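Local coordinates for protein epimerase (Methylomonas sp. DH-1, PDB 7CJ7) that epimerizes ketoses at C3 with the help of manganese, working fastest on L-ribulose and also interconverting D-allulose and D-fructose, at residues A[35-40]-A[277-282]; A[95-100]-A[145-150]; A[199-204]-A[231-236]. One frame throughout, in Å; residues are numbered along the deposited sequence.

Interaction 1 of 3, residues A[35-40]-A[277-282]; sequences AGYDYI and KALEFI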
loop_
_atom_site.group_PDB
_atom_site.type_symbol
_atom_site.label_atom_id
_atom_site.label_comp_id
_atom_site.label_asym_id
_atom_site.label_seq_id
_atom_site.Cartn_x
_atom_site.Cartn_y
_atom_site.Cartn_z
ATOM N N ALA A 35 -28.009 10.083 -4.434
ATOM C CA ALA A 35 -27.678 8.967 -3.517
ATOM C C ALA A 35 -28.092 9.287 -2.071
ATOM O O ALA A 35 -28.155 8.355 -1.274
ATOM C CB ALA A 35 -26.205 8.672 -3.610
ATOM N N GLY A 36 -28.316 10.557 -1.731
ATOM C CA GLY A 36 -28.807 10.977 -0.401
ATOM C C GLY A 36 -27.677 11.431 0.514
ATOM O O GLY A 36 -27.884 11.487 1.735
ATOM N N TYR A 37 -26.510 11.754 -0.040
ATOM C CA TYR A 37 -25.386 12.324 0.745
ATOM C C TYR A 37 -25.742 13.748 1.201
ATOM O O TYR A 37 -26.557 14.437 0.544
ATOM C CB TYR A 37 -24.082 12.289 -0.051
ATOM C CG TYR A 37 -23.511 10.906 -0.216
ATOM C CD1 TYR A 37 -22.687 10.346 0.746
ATOM C CD2 TYR A 37 -23.828 10.134 -1.318
ATOM C CE1 TYR A 37 -22.178 9.069 0.602
ATOM C CE2 TYR A 37 -23.310 8.860 -1.486
ATOM C CZ TYR A 37 -22.489 8.319 -0.515
ATOM O OH TYR A 37 -21.972 7.062 -0.658
ATOM N N ASP A 38 -25.155 14.165 2.327
ATOM C CA ASP A 38 -25.272 15.533 2.890
ATOM C C ASP A 38 -24.297 16.483 2.185
ATOM O O ASP A 38 -24.626 17.675 2.042
ATOM C CB ASP A 38 -24.997 15.528 4.392
ATOM C CG ASP A 38 -25.948 14.638 5.160
ATOM O OD1 ASP A 38 -27.166 14.819 4.989
ATOM O OD2 ASP A 38 -25.467 13.771 5.912
ATOM N N TYR A 39 -23.125 15.998 1.785
ATOM C CA TYR A 39 -22.096 16.863 1.156
ATOM C C TYR A 39 -21.329 16.076 0.102
ATOM O O TYR A 39 -21.369 14.834 0.080
ATOM C CB TYR A 39 -21.155 17.464 2.209
ATOM C CG TYR A 39 -20.236 16.484 2.892
ATOM C CD1 TYR A 39 -18.987 16.193 2.381
ATOM C CD2 TYR A 39 -20.621 15.822 4.042
ATOM C CE1 TYR A 39 -18.133 15.300 3.008
ATOM C CE2 TYR A 39 -19.789 14.910 4.668
ATOM C CZ TYR A 39 -18.546 14.627 4.140
ATOM O OH TYR A 39 -17.728 13.716 4.748
ATOM N N ILE A 40 -20.662 16.817 -0.768
ATOM C CA ILE A 40 -19.644 16.266 -1.705
ATOM C C ILE A 40 -18.277 16.761 -1.238
ATOM O O ILE A 40 -18.172 17.917 -0.791
ATOM C CB ILE A 40 -19.949 16.680 -3.151
ATOM C CG1 ILE A 40 -18.910 16.086 -4.104
ATOM C CG2 ILE A 40 -20.031 18.192 -3.267
ATOM C CD1 ILE A 40 -19.443 15.742 -5.447
ATOM N N LYS A 277 -25.083 2.063 -2.417
ATOM C CA LYS A 277 -24.803 0.879 -1.573
ATOM C C LYS A 277 -23.846 1.287 -0.451
ATOM O O LYS A 277 -24.012 0.772 0.660
ATOM C CB LYS A 277 -24.245 -0.271 -2.410
ATOM C CG LYS A 277 -25.307 -1.029 -3.194
ATOM C CD LYS A 277 -24.768 -2.212 -3.941
ATOM C CE LYS A 277 -25.843 -3.030 -4.623
ATOM N NZ LYS A 277 -25.323 -3.602 -5.883
ATOM N N ALA A 278 -22.887 2.178 -0.730
ATOM C CA ALA A 278 -21.898 2.645 0.272
ATOM C C ALA A 278 -22.632 3.388 1.387
ATOM O O ALA A 278 -22.339 3.132 2.564
ATOM C CB ALA A 278 -20.851 3.522 -0.356
ATOM N N LEU A 279 -23.517 4.313 1.030
ATOM C CA LEU A 279 -24.220 5.151 2.031
ATOM C C LEU A 279 -25.059 4.232 2.918
ATOM O O LEU A 279 -25.049 4.421 4.143
ATOM C CB LEU A 279 -25.088 6.205 1.347
ATOM C CG LEU A 279 -25.668 7.245 2.303
ATOM C CD1 LEU A 279 -24.601 7.777 3.255
ATOM C CD2 LEU A 279 -26.313 8.380 1.532
ATOM N N GLU A 280 -25.755 3.266 2.317
ATOM C CA GLU A 280 -26.572 2.285 3.074
ATOM C C GLU A 280 -25.663 1.472 4.008
ATOM O O GLU A 280 -26.045 1.251 5.180
ATOM C CB GLU A 280 -27.315 1.365 2.108
ATOM C CG GLU A 280 -28.250 0.387 2.791
ATOM C CD GLU A 280 -28.749 -0.731 1.886
ATOM O OE1 GLU A 280 -27.937 -1.267 1.087
ATOM O OE2 GLU A 280 -29.944 -1.056 1.968
ATOM N N PHE A 281 -24.524 1.003 3.503
ATOM C CA PHE A 281 -23.526 0.216 4.278
ATOM C C PHE A 281 -23.114 1.005 5.532
ATOM O O PHE A 281 -23.084 0.459 6.639
ATOM C CB PHE A 281 -22.323 -0.112 3.394
ATOM C CG PHE A 281 -21.284 -0.981 4.052
ATOM C CD1 PHE A 281 -20.319 -0.428 4.879
ATOM C CD2 PHE A 281 -21.274 -2.354 3.853
ATOM C CE1 PHE A 281 -19.376 -1.233 5.500
ATOM C CE2 PHE A 281 -20.320 -3.152 4.465
ATOM C CZ PHE A 281 -19.378 -2.588 5.287
ATOM N N ILE A 282 -22.771 2.277 5.357
ATOM C CA ILE A 282 -22.289 3.151 6.464
ATOM C C ILE A 282 -23.432 3.401 7.456
ATOM O O ILE A 282 -23.225 3.218 8.661
ATOM C CB ILE A 282 -21.700 4.451 5.897
ATOM C CG1 ILE A 282 -20.436 4.168 5.081
ATOM C CG2 ILE A 282 -21.450 5.463 7.001
ATOM C CD1 ILE A 282 -20.023 5.312 4.191
#
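Ala35 and Gly36 meet Leu279 through their carbonyl oxygens: Leu279 CD2 sits 3.4 Å from Ala35 O and 3.5 Å from Gly36 O, so one methyl is lodged against two successive peptide carbonyls. Gly36, at phi 98°, ends the preceding helix in a Schellman motif; a side chain on this backbone would collide with the carbonyl of Ala35, and its CB would also face the same leucine methyl. Tyr37 follows and supplies the broad surface of the contact. Leu279 CD2 stands 4.0 Å from the ring centroid and only 4° off the ring normal, a CH-pi contact centred on the face, while Leu279 CD1 lies above the same side of the ring plane, displaced outward, 3.8 Å from Tyr37 CE1. A leucine chi1 of -171°, with CG opposite the backbone N, contributes to this placement. The two side chains run past each other in opposite senses, which brings Tyr37 OH back to the helix, 3.7 Å from Ala278 CB; its hydrogen bond goes to Ala275 O, one turn earlier. Replacing Tyr37 with an alanine would probably leave Leu279 CD2 without the ring face beneath it and Ala275 O without its hydroxyl mate. Beyond Asp38 the chain enters strand 39-43, hydrogen-bonded to strands 8-12 and 65-72 of the TIM barrel. The C-terminal helix 271-285 therefore packs on the turn leading into this strand, with Leu279 also touching Tyr9 of strand 8-12, and Tyr37 and Ala278 both resting on Phe245 of strand 242-245.

Interaction 2 of 3, residues A[95-100]-A[145-150]; sequences KATDVL and KGINID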
loop_
_atom_site.group_PDB
_atom_site.type_symbol
_atom_site.label_atom_id
_atom_site.label_comp_id
_atom_site.label_asym_id
_atom_site.label_seq_id
_atom_site.Cartn_x
_atom_site.Cartn_y
_atom_site.Cartn_z
ATOM N N LYS A 95 -4.985 29.241 -1.312
ATOM C CA LYS A 95 -5.982 29.282 -2.411
ATOM C C LYS A 95 -7.077 28.241 -2.141
ATOM O O LYS A 95 -8.266 28.573 -2.343
ATOM C CB LYS A 95 -5.320 29.042 -3.768
ATOM C CG LYS A 95 -6.262 29.156 -4.958
ATOM C CD LYS A 95 -6.823 30.551 -5.154
ATOM C CE LYS A 95 -7.862 30.610 -6.250
ATOM N NZ LYS A 95 -8.472 31.957 -6.348
ATOM N N ALA A 96 -6.700 27.042 -1.690
ATOM C CA ALA A 96 -7.649 25.947 -1.381
ATOM C C ALA A 96 -8.568 26.404 -0.246
ATOM O O ALA A 96 -9.789 26.209 -0.348
ATOM C CB ALA A 96 -6.921 24.671 -1.040
ATOM N N THR A 97 -8.002 27.036 0.778
ATOM C CA THR A 97 -8.774 27.594 1.918
ATOM C C THR A 97 -9.776 28.622 1.383
ATOM O O THR A 97 -10.940 28.588 1.793
ATOM C CB THR A 97 -7.841 28.185 2.978
ATOM O OG1 THR A 97 -6.956 27.156 3.431
ATOM C CG2 THR A 97 -8.597 28.760 4.150
ATOM N N ASP A 98 -9.333 29.505 0.494
ATOM C CA ASP A 98 -10.167 30.592 -0.078
ATOM C C ASP A 98 -11.343 29.976 -0.843
ATOM O O ASP A 98 -12.475 30.479 -0.719
ATOM C CB ASP A 98 -9.350 31.498 -0.997
ATOM C CG ASP A 98 -8.309 32.365 -0.294
ATOM O OD1 ASP A 98 -8.329 32.448 0.956
ATOM O OD2 ASP A 98 -7.505 32.979 -1.012
ATOM N N VAL A 99 -11.080 28.942 -1.633
ATOM C CA VAL A 99 -12.126 28.267 -2.447
ATOM C C VAL A 99 -13.136 27.640 -1.489
ATOM O O VAL A 99 -14.340 27.815 -1.700
ATOM C CB VAL A 99 -11.526 27.219 -3.395
ATOM C CG1 VAL A 99 -12.602 26.319 -3.990
ATOM C CG2 VAL A 99 -10.721 27.891 -4.494
ATOM N N LEU A 100 -12.645 26.943 -0.459
ATOM C CA LEU A 100 -13.516 26.257 0.522
ATOM C C LEU A 100 -14.414 27.296 1.203
ATOM O O LEU A 100 -15.621 27.066 1.279
ATOM C CB LEU A 100 -12.640 25.521 1.531
ATOM C CG LEU A 100 -13.379 24.829 2.672
ATOM C CD1 LEU A 100 -14.292 23.726 2.157
ATOM C CD2 LEU A 100 -12.379 24.266 3.663
ATOM N N LYS A 145 -11.078 32.287 8.578
ATOM C CA LYS A 145 -12.218 32.014 7.658
ATOM C C LYS A 145 -13.121 30.906 8.214
ATOM O O LYS A 145 -13.906 30.347 7.438
ATOM C CB LYS A 145 -11.660 31.652 6.281
ATOM C CG LYS A 145 -10.887 32.788 5.631
ATOM C CD LYS A 145 -10.632 32.612 4.161
ATOM C CE LYS A 145 -10.119 33.891 3.532
ATOM N NZ LYS A 145 -10.462 33.981 2.095
ATOM N N GLY A 146 -13.010 30.596 9.509
ATOM C CA GLY A 146 -13.883 29.623 10.198
ATOM C C GLY A 146 -13.695 28.203 9.688
ATOM O O GLY A 146 -14.660 27.414 9.716
ATOM N N ILE A 147 -12.479 27.857 9.274
ATOM C CA ILE A 147 -12.183 26.541 8.647
ATOM C C ILE A 147 -11.275 25.721 9.576
ATOM O O ILE A 147 -10.288 26.263 10.121
ATOM C CB ILE A 147 -11.609 26.745 7.234
ATOM C CG1 ILE A 147 -12.717 27.149 6.250
ATOM C CG2 ILE A 147 -10.853 25.509 6.766
ATOM C CD1 ILE A 147 -12.212 27.808 4.998
ATOM N N ASN A 148 -11.647 24.463 9.793
ATOM C CA ASN A 148 -10.786 23.441 10.440
ATOM C C ASN A 148 -9.935 22.756 9.368
ATOM O O ASN A 148 -10.437 22.509 8.248
ATOM C CB ASN A 148 -11.596 22.382 11.188
ATOM C CG ASN A 148 -12.510 22.940 12.251
ATOM O OD1 ASN A 148 -12.089 23.760 13.059
ATOM N ND2 ASN A 148 -13.748 22.474 12.273
ATOM N N ILE A 149 -8.706 22.390 9.713
ATOM C CA ILE A 149 -7.865 21.534 8.837
ATOM C C ILE A 149 -7.747 20.160 9.497
ATOM O O ILE A 149 -7.604 20.080 10.727
ATOM C CB ILE A 149 -6.506 22.171 8.517
ATOM C CG1 ILE A 149 -5.577 22.241 9.732
ATOM C CG2 ILE A 149 -6.722 23.541 7.894
ATOM C CD1 ILE A 149 -4.174 22.697 9.374
ATOM N N ASP A 150 -7.852 19.119 8.683
ATOM C CA ASP A 150 -7.811 17.713 9.138
ATOM C C ASP A 150 -6.700 17.023 8.345
ATOM O O ASP A 150 -6.805 16.939 7.104
ATOM C CB ASP A 150 -9.181 17.060 8.973
ATOM C CG ASP A 150 -10.329 17.960 9.394
ATOM O OD1 ASP A 150 -10.643 17.991 10.609
ATOM O OD2 ASP A 150 -10.893 18.643 8.499
HETATM O O HOH W 1 -12.341 33.154 -0.037
#
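Asp98 and Lys145 form a salt bridge, NZ to OD1 at 2.9 Å, between helix 83-102 and the loop that leads into strand 148-152 of the barrel. The ammonium comes from above the carboxylate, 60° out of its plane, at the end of a lysine chain extended beyond CG. Asp98 OD1 is gripped twice, since Tyr141 OH of helix 125-143 also hydrogen-bonds to it. A water links the same two residues by a second route: it donates to Asp98 O at 2.8 Å and accepts a weak bond from Lys145 NZ at 3.0 Å. Thr97 OG1 is satisfied within its own helix by Leu93 O, while Thr97 CG2 faces Ile147, 3.8 Å from its CD1. That CD1 methyl also lies 3.5 Å from Thr97 O. Leu100 completes the apolar half, its CD2 lying 3.7 Å from Ile147 CG2 and 3.8 Å from Ile147 CD1. Ile147 O, for its part, accepts a hydrogen bond from Asn179 ND2. The chemistry thus separates into a buried aliphatic patch and a partly exposed ionic pair: ammonium and tyrosine hydroxyl probably help fix the carboxylate, while the water ties the ammonium to the helix backbone.

Interaction 3 of 3, residues A[199-204]-A[231-236]; sequences SVLAAG and FAALKQ
Helix segments 199-203 and 231-236 run nearly parallel, their axes 12° apart in direction and 8.9 Å apart at closest approach, with Val200 and Ala233 nearest in the backbone at 6.2 Å between CA atoms. This is neighbour packing in the outer helical layer of a TIM barrel: strand 207-212 lies between the two helices in sequence, and the small side chain of Ala233 fits the close spacing. Val200 does most of the work from its helix. Its CG1, placed opposite the backbone N by chi1 170°, is directed at the other helix, where it rests 3.7 Å from Ala233 CB and 3.6 Å from Ala233 O. The same methyl also meets the end of Leu234, at 3.9 Å from CD2; the CB of Leu234 leaves its helix facing away, but the end of the chain comes nearer, and CD2 makes this touch. On the barrel side the pair is backed by strands, Val200 against Leu184 of strand 180-185 and Leu234 against Leu207 of strand 207-212. Toward solvent the packing passes to Leu201 and Gln236, both exposed, whose side chains meet at a slant. No hydrogen bond joins the two segments, so the contact consists of van der Waals packing alone. Gln236 contributes the aliphatic part of its chain rather than its amide: CG is opposite the backbone N, and a bend at chi2 (54°) turns the amide off from there. Leu201 CD2 thereby lies 3.6 Å from Gln236 CG, with Gln236 CB slightly farther from the same methyl.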
loop_
_atom_site.group_PDB
_atom_site.type_symbol
_atom_site.label_atom_id
_atom_site.label_comp_id
_atom_site.label_asym_id
_atom_site.label_seq_id
_atom_site.Cartn_x
_atom_site.Cartn_y
_atom_site.Cartn_z
ATOM N N SER A 199 -6.086 3.868 17.292
ATOM C CA SER A 199 -5.851 5.283 16.895
ATOM C C SER A 199 -7.101 6.123 17.152
ATOM O O SER A 199 -6.964 7.294 17.550
ATOM C CB SER A 199 -5.394 5.380 15.467
ATOM O OG SER A 199 -4.005 5.110 15.399
ATOM N N VAL A 200 -8.279 5.551 16.925
ATOM C CA VAL A 200 -9.569 6.268 17.126
ATOM C C VAL A 200 -9.711 6.569 18.621
ATOM O O VAL A 200 -10.020 7.701 18.962
ATOM C CB VAL A 200 -10.766 5.453 16.611
ATOM C CG1 VAL A 200 -12.089 6.072 17.037
ATOM C CG2 VAL A 200 -10.712 5.279 15.105
ATOM N N LEU A 201 -9.517 5.570 19.481
ATOM C CA LEU A 201 -9.641 5.743 20.950
ATOM C C LEU A 201 -8.606 6.766 21.435
ATOM O O LEU A 201 -8.965 7.599 22.278
ATOM C CB LEU A 201 -9.469 4.384 21.635
ATOM C CG LEU A 201 -10.483 3.313 21.232
ATOM C CD1 LEU A 201 -10.257 2.020 21.999
ATOM C CD2 LEU A 201 -11.906 3.801 21.439
ATOM N N ALA A 202 -7.381 6.736 20.901
ATOM C CA ALA A 202 -6.304 7.659 21.311
ATOM C C ALA A 202 -6.679 9.087 20.903
ATOM O O ALA A 202 -6.430 10.015 21.700
ATOM C CB ALA A 202 -4.988 7.238 20.716
ATOM N N ALA A 203 -7.272 9.262 19.719
ATOM C CA ALA A 203 -7.579 10.587 19.127
ATOM C C ALA A 203 -8.706 11.269 19.910
ATOM O O ALA A 203 -8.580 12.464 20.229
ATOM C CB ALA A 203 -7.929 10.432 17.669
ATOM N N GLY A 204 -9.762 10.529 20.241
ATOM C CA GLY A 204 -10.962 11.103 20.870
ATOM C C GLY A 204 -11.391 12.359 20.127
ATOM O O GLY A 204 -11.570 12.295 18.890
ATOM N N PHE A 231 -16.247 1.026 13.324
ATOM C CA PHE A 231 -17.481 1.763 13.700
ATOM C C PHE A 231 -17.733 1.639 15.211
ATOM O O PHE A 231 -18.245 2.594 15.825
ATOM C CB PHE A 231 -18.662 1.336 12.832
ATOM C CG PHE A 231 -18.589 1.870 11.425
ATOM C CD1 PHE A 231 -18.574 3.235 11.185
ATOM C CD2 PHE A 231 -18.525 1.009 10.341
ATOM C CE1 PHE A 231 -18.511 3.731 9.891
ATOM C CE2 PHE A 231 -18.477 1.507 9.048
ATOM C CZ PHE A 231 -18.469 2.864 8.826
ATOM N N ALA A 232 -17.358 0.520 15.819
ATOM C CA ALA A 232 -17.445 0.345 17.285
ATOM C C ALA A 232 -16.583 1.410 17.978
ATOM O O ALA A 232 -17.047 2.030 18.953
ATOM C CB ALA A 232 -17.049 -1.056 17.666
ATOM N N ALA A 233 -15.367 1.634 17.486
ATOM C CA ALA A 233 -14.425 2.613 18.078
ATOM C C ALA A 233 -14.991 4.029 17.917
ATOM O O ALA A 233 -14.902 4.812 18.868
ATOM C CB ALA A 233 -13.070 2.488 17.439
ATOM N N LEU A 234 -15.540 4.364 16.746
ATOM C CA LEU A 234 -16.180 5.686 16.523
ATOM C C LEU A 234 -17.293 5.882 17.557
ATOM O O LEU A 234 -17.433 6.988 18.078
ATOM C CB LEU A 234 -16.746 5.774 15.102
ATOM C CG LEU A 234 -15.745 5.975 13.964
ATOM C CD1 LEU A 234 -16.492 6.310 12.687
ATOM C CD2 LEU A 234 -14.729 7.062 14.272
ATOM N N LYS A 235 -18.078 4.843 17.828
ATOM C CA LYS A 235 -19.188 4.934 18.805
ATOM C C LYS A 235 -18.615 5.174 20.203
ATOM O O LYS A 235 -19.224 5.943 20.959
ATOM C CB LYS A 235 -20.046 3.673 18.764
ATOM C CG LYS A 235 -21.300 3.737 19.621
ATOM C CD LYS A 235 -22.178 2.522 19.446
ATOM C CE LYS A 235 -23.622 2.801 19.776
ATOM N NZ LYS A 235 -23.748 3.292 21.163
ATOM N N GLN A 236 -17.486 4.537 20.525
ATOM C CA GLN A 236 -16.845 4.601 21.860
ATOM C C GLN A 236 -16.354 6.027 22.133
ATOM O O GLN A 236 -16.327 6.410 23.310
ATOM C CB GLN A 236 -15.721 3.569 21.950
ATOM C CG GLN A 236 -15.027 3.533 23.307
ATOM C CD GLN A 236 -15.965 3.336 24.474
ATOM O OE1 GLN A 236 -17.016 2.698 24.368
ATOM N NE2 GLN A 236 -15.572 3.877 25.617
#

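In the fold
All three contacts belong to one TIM barrel but lie well apart: the centres of interactions 1 and 2 are 24 Å apart, of 1 and 3 21 Å, and of 2 and 3 26 Å. Interactions 1 and 2 each involve a chain entering a barrel strand, whereas interaction 3 joins two outer helices. In sequence, interaction 1 spans both others, bringing the C-terminal helix back to an early strand. The side chains of Leu100 and Tyr37 are about 12 and 14 Å from bound L-sorbose, and those of Tyr37 and Leu234 about 13 and 14 Å from the manganese ion. All three therefore lie in the scaffold, well outside the first shell of the metal site formed by Glu152, Asp185, His211 and Glu246.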